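PDB 6Z0C: maquette-3 from Escherichia coli, which is an artificial protein with no known natural function, designed as a single-chain four-helix bundle, apparently to explore how buried charged networks bear on stability. Local coordinates for residues K138-E141 with L142-I146; K54-V57 with L58-L62. All blocks are in the same frame, centred on the assembly; numbering follows the deposited sequence.

Contact 1: residues K138-E141 with L142-I146; sequences KFIE and LLETI
With CG anti to the backbone N in both residues (chi1 180° in F139 and 178° in L143), the F139 ring and the L143 side chain project outward on the same flank of the helix, one turn apart. L143 CB sits over one face of the ring, offset toward its rim, and the F139 atom CE2 lies 3.9 Å from L143 CD2. A flat ring and a branched leucine suit this buried flank: the ring also packs on V57 and Q61 of helix 52-99, while I140 faces helix 152-194. These are the i to i+4 contacts of the last turns of helix 105-144 in the four-helix bundle, held together by the backbone bonds L142 N to K138 O, L143 N to F139 O (2.7 Å) and E144 N to I140 O. The extended E144 chain lies alongside the preceding turn, its OE2 3.5 Å from E141 CA and near I140 CG2; an acidic residue suits this exposed position. T145 OG1 donates to L142 O at 2.6 Å, in the carbonyl plane, and T145 N binds the same oxygen at 3.2 Å. Threonine thus gives L142 O a second donor, and its methyl CG2 rests 3.5 Å from E141 O.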
loop_
_atom_site.group_PDB
_atom_site.type_symbol
_atom_site.label_atom_id
_atom_site.label_comp_id
_atom_site.label_asym_id
_atom_site.label_seq_id
_atom_site.Cartn_x
_atom_site.Cartn_y
_atom_site.Cartn_z
ATOM N N LYS A 138 6.617 -8.836 15.777
ATOM C CA LYS A 138 7.657 -9.731 16.349
ATOM C C LYS A 138 8.665 -8.900 17.145
ATOM O O LYS A 138 9.039 -9.322 18.253
ATOM C CB LYS A 138 8.386 -10.514 15.257
ATOM C CG LYS A 138 7.594 -11.660 14.652
ATOM C CD LYS A 138 8.374 -12.413 13.604
ATOM C CE LYS A 138 7.579 -13.537 12.981
ATOM N NZ LYS A 138 8.184 -13.975 11.702
ATOM N N PHE A 139 9.099 -7.760 16.607
ATOM C CA PHE A 139 10.107 -6.922 17.298
ATOM C C PHE A 139 9.514 -6.395 18.609
ATOM O O PHE A 139 10.237 -6.381 19.618
ATOM C CB PHE A 139 10.634 -5.773 16.439
ATOM C CG PHE A 139 11.646 -4.973 17.212
ATOM C CD1 PHE A 139 12.832 -5.565 17.622
ATOM C CD2 PHE A 139 11.373 -3.682 17.631
ATOM C CE1 PHE A 139 13.750 -4.860 18.385
ATOM C CE2 PHE A 139 12.296 -2.977 18.389
ATOM C CZ PHE A 139 13.479 -3.568 18.768
ATOM N N ILE A 140 8.249 -5.972 18.593
ATOM C CA ILE A 140 7.540 -5.452 19.802
ATOM C C ILE A 140 7.542 -6.533 20.890
ATOM O O ILE A 140 7.831 -6.193 22.053
ATOM C CB ILE A 140 6.120 -4.974 19.446
ATOM C CG1 ILE A 140 6.184 -3.578 18.820
ATOM C CG2 ILE A 140 5.193 -5.028 20.653
ATOM C CD1 ILE A 140 4.850 -2.911 18.665
ATOM N N GLU A 141 7.236 -7.782 20.531
ATOM C CA GLU A 141 7.190 -8.910 21.502
ATOM C C GLU A 141 8.595 -9.096 22.095
ATOM O O GLU A 141 8.703 -9.326 23.310
ATOM C CB GLU A 141 6.595 -10.150 20.828
ATOM C CG GLU A 141 5.117 -9.971 20.496
ATOM C CD GLU A 141 4.500 -10.922 19.481
ATOM O OE1 GLU A 141 5.168 -11.902 19.086
ATOM O OE2 GLU A 141 3.340 -10.677 19.085
ATOM N N LEU A 142 9.637 -8.921 21.279
ATOM C CA LEU A 142 11.056 -9.022 21.707
ATOM C C LEU A 142 11.427 -7.819 22.587
ATOM O O LEU A 142 12.064 -8.021 23.641
ATOM C CB LEU A 142 11.924 -9.090 20.448
ATOM C CG LEU A 142 13.329 -9.653 20.620
ATOM C CD1 LEU A 142 13.308 -10.989 21.348
ATOM C CD2 LEU A 142 13.991 -9.802 19.262
ATOM N N LEU A 143 11.042 -6.613 22.162
ATOM C CA LEU A 143 11.356 -5.333 22.853
ATOM C C LEU A 143 10.734 -5.333 24.255
ATOM O O LEU A 143 11.391 -4.848 25.190
ATOM C CB LEU A 143 10.821 -4.177 22.004
ATOM C CG LEU A 143 11.003 -2.778 22.589
ATOM C CD1 LEU A 143 12.454 -2.522 22.983
ATOM C CD2 LEU A 143 10.528 -1.727 21.603
ATOM N N GLU A 144 9.512 -5.853 24.390
ATOM C CA GLU A 144 8.784 -5.956 25.686
ATOM C C GLU A 144 9.632 -6.688 26.738
ATOM O O GLU A 144 9.491 -6.351 27.925
ATOM C CB GLU A 144 7.447 -6.666 25.490
ATOM C CG GLU A 144 6.370 -5.757 24.937
ATOM C CD GLU A 144 5.058 -6.458 24.641
ATOM O OE1 GLU A 144 4.013 -5.959 25.088
ATOM O OE2 GLU A 144 5.081 -7.496 23.955
ATOM N N THR A 145 10.461 -7.659 26.336
ATOM C CA THR A 145 11.224 -8.532 27.271
ATOM C C THR A 145 12.427 -7.779 27.855
ATOM O O THR A 145 12.955 -8.256 28.874
ATOM C CB THR A 145 11.687 -9.842 26.617
ATOM O OG1 THR A 145 12.676 -9.551 25.628
ATOM C CG2 THR A 145 10.553 -10.626 25.995
ATOM N N ILE A 146 12.846 -6.663 27.245
ATOM C CA ILE A 146 14.066 -5.903 27.660
ATOM C C ILE A 146 13.693 -4.505 28.180
ATOM O O ILE A 146 14.623 -3.702 28.385
ATOM C CB ILE A 146 15.093 -5.838 26.511
ATOM C CG1 ILE A 146 14.543 -5.127 25.271
ATOM C CG2 ILE A 146 15.607 -7.231 26.184
ATOM C CD1 ILE A 146 15.616 -4.624 24.335
#

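Contact 2: residues K54-V57 with L58-L62; sequences KKSV and LQKQL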
loop_
_atom_site.group_PDB
_atom_site.type_symbol
_atom_site.label_atom_id
_atom_site.label_comp_id
_atom_site.label_asym_id
_atom_site.label_seq_id
_atom_site.Cartn_x
_atom_site.Cartn_y
_atom_site.Cartn_z
ATOM N N LYS A 54 20.694 -6.605 25.576
ATOM C CA LYS A 54 19.860 -5.476 25.083
ATOM C C LYS A 54 20.540 -4.851 23.857
ATOM O O LYS A 54 19.832 -4.583 22.868
ATOM C CB LYS A 54 19.617 -4.449 26.193
ATOM C CG LYS A 54 18.817 -4.965 27.381
ATOM C CD LYS A 54 18.216 -3.870 28.241
ATOM C CE LYS A 54 17.545 -4.406 29.490
ATOM N NZ LYS A 54 16.777 -3.352 30.193
ATOM N N LYS A 55 21.859 -4.641 23.906
ATOM C CA LYS A 55 22.635 -4.103 22.753
ATOM C C LYS A 55 22.441 -5.032 21.548
ATOM O O LYS A 55 22.122 -4.528 20.453
ATOM C CB LYS A 55 24.122 -3.958 23.090
ATOM C CG LYS A 55 24.912 -3.101 22.106
ATOM C CD LYS A 55 26.356 -2.877 22.500
ATOM C CE LYS A 55 26.940 -1.605 21.921
ATOM N NZ LYS A 55 26.544 -0.412 22.707
ATOM N N SER A 56 22.609 -6.341 21.757
ATOM C CA SER A 56 22.465 -7.397 20.722
ATOM C C SER A 56 21.096 -7.288 20.035
ATOM O O SER A 56 21.063 -7.289 18.790
ATOM C CB SER A 56 22.669 -8.763 21.318
ATOM O OG SER A 56 22.388 -9.768 20.356
ATOM N N VAL A 57 20.014 -7.214 20.817
ATOM C CA VAL A 57 18.612 -7.138 20.306
ATOM C C VAL A 57 18.459 -5.868 19.459
ATOM O O VAL A 57 17.942 -5.964 18.321
ATOM C CB VAL A 57 17.586 -7.175 21.455
ATOM C CG1 VAL A 57 16.218 -6.669 21.020
ATOM C CG2 VAL A 57 17.476 -8.567 22.062
ATOM N N LEU A 58 18.887 -4.724 19.996
ATOM C CA LEU A 58 18.732 -3.397 19.341
ATOM C C LEU A 58 19.546 -3.354 18.041
ATOM O O LEU A 58 19.004 -2.869 17.029
ATOM C CB LEU A 58 19.173 -2.298 20.312
ATOM C CG LEU A 58 18.324 -2.156 21.576
ATOM C CD1 LEU A 58 18.968 -1.182 22.551
ATOM C CD2 LEU A 58 16.905 -1.721 21.242
ATOM N N GLN A 59 20.791 -3.842 18.063
ATOM C CA GLN A 59 21.706 -3.804 16.886
ATOM C C GLN A 59 21.143 -4.676 15.755
ATOM O O GLN A 59 21.172 -4.223 14.599
ATOM C CB GLN A 59 23.129 -4.227 17.260
ATOM C CG GLN A 59 24.053 -3.040 17.489
ATOM C CD GLN A 59 25.412 -3.417 18.021
ATOM O OE1 GLN A 59 25.695 -4.578 18.306
ATOM N NE2 GLN A 59 26.273 -2.421 18.163
ATOM N N LYS A 60 20.645 -5.876 16.048
ATOM C CA LYS A 60 20.183 -6.788 14.965
ATOM C C LYS A 60 18.881 -6.222 14.375
ATOM O O LYS A 60 18.703 -6.344 13.150
ATOM C CB LYS A 60 20.150 -8.252 15.425
ATOM C CG LYS A 60 19.047 -8.669 16.383
ATOM C CD LYS A 60 18.986 -10.181 16.569
ATOM C CE LYS A 60 18.773 -10.622 18.002
ATOM N NZ LYS A 60 17.400 -10.326 18.475
ATOM N N GLN A 61 18.047 -5.540 15.171
ATOM C CA GLN A 61 16.806 -4.889 14.664
ATOM C C GLN A 61 17.167 -3.691 13.775
ATOM O O GLN A 61 16.440 -3.443 12.795
ATOM C CB GLN A 61 15.891 -4.454 15.809
ATOM C CG GLN A 61 14.645 -3.709 15.344
ATOM C CD GLN A 61 13.772 -4.517 14.413
ATOM O OE1 GLN A 61 13.837 -5.746 14.372
ATOM N NE2 GLN A 61 12.940 -3.823 13.654
ATOM N N LEU A 62 18.239 -2.972 14.110
ATOM C CA LEU A 62 18.732 -1.800 13.338
ATOM C C LEU A 62 18.991 -2.217 11.881
ATOM O O LEU A 62 18.562 -1.477 10.969
ATOM C CB LEU A 62 19.995 -1.267 14.022
ATOM C CG LEU A 62 20.488 0.110 13.583
ATOM C CD1 LEU A 62 19.373 1.147 13.600
ATOM C CD2 LEU A 62 21.636 0.555 14.470
HETATM O O HOH W 1 16.361 -8.001 17.593
#
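K60 turns back over V57, its amine NZ standing 4.0 Å from the V57 methyl CG2. A water ties the two together, donating to V57 O at 2.7 Å and accepting from K60 NZ at 2.7 Å, while Q61 N also binds V57 O. That carbonyl therefore takes two donors. A long, flexible lysine suits the place: K60 CG stands between its backbone N and carbonyl carbon (chi1 73°), close to S56 O and V57 O, and bends at chi3 and chi4 then bring NZ to the water. On another side of the helix K55 and Q59, one turn apart, cross obliquely, with K55 CE 3.9 Å from Q59 NE2; K55 NZ itself bonds to S46 O. Beneath these lies the i to i+4 backbone ladder near the start of helix 52-99, one of the four helices of the bundle, including L58 N to K54 O at 3.0 Å. L58 also sets CG 3.1 Å from K54 O and sends its branched end between helices 4-48 and 152-194, where L42, A45, L155 and L158 meet it, a place for a purely apolar side chain. A serine in place of L58 would probably leave those four residues without the branched chain that packs between their helices. Farther out, K54 NZ bonds to the I146 and S150 carbonyl oxygens, and Q61 NE2 to E65 OE1.

How the contacts relate
The centres of contacts 1 and 2 lie about 11 Å apart, on the same side of the chain's centre and near one end of the bundle. Contact 2 comes first in sequence, close to the start of helix 52-99; contact 1 follows near the end of helix 105-144, the next helix in the chain. The two touch directly: F139 CE1 approaches Q61 CG at 3.4 Å, I146 CD1 meets V57 CG1, and L142 CD2 packs 3.5 Å from K60 NZ. Packing of side chains thus joins the beginning of one helix to the end of the next, in a bundle whose design probably combines a hydrophobic core with buried charged groups.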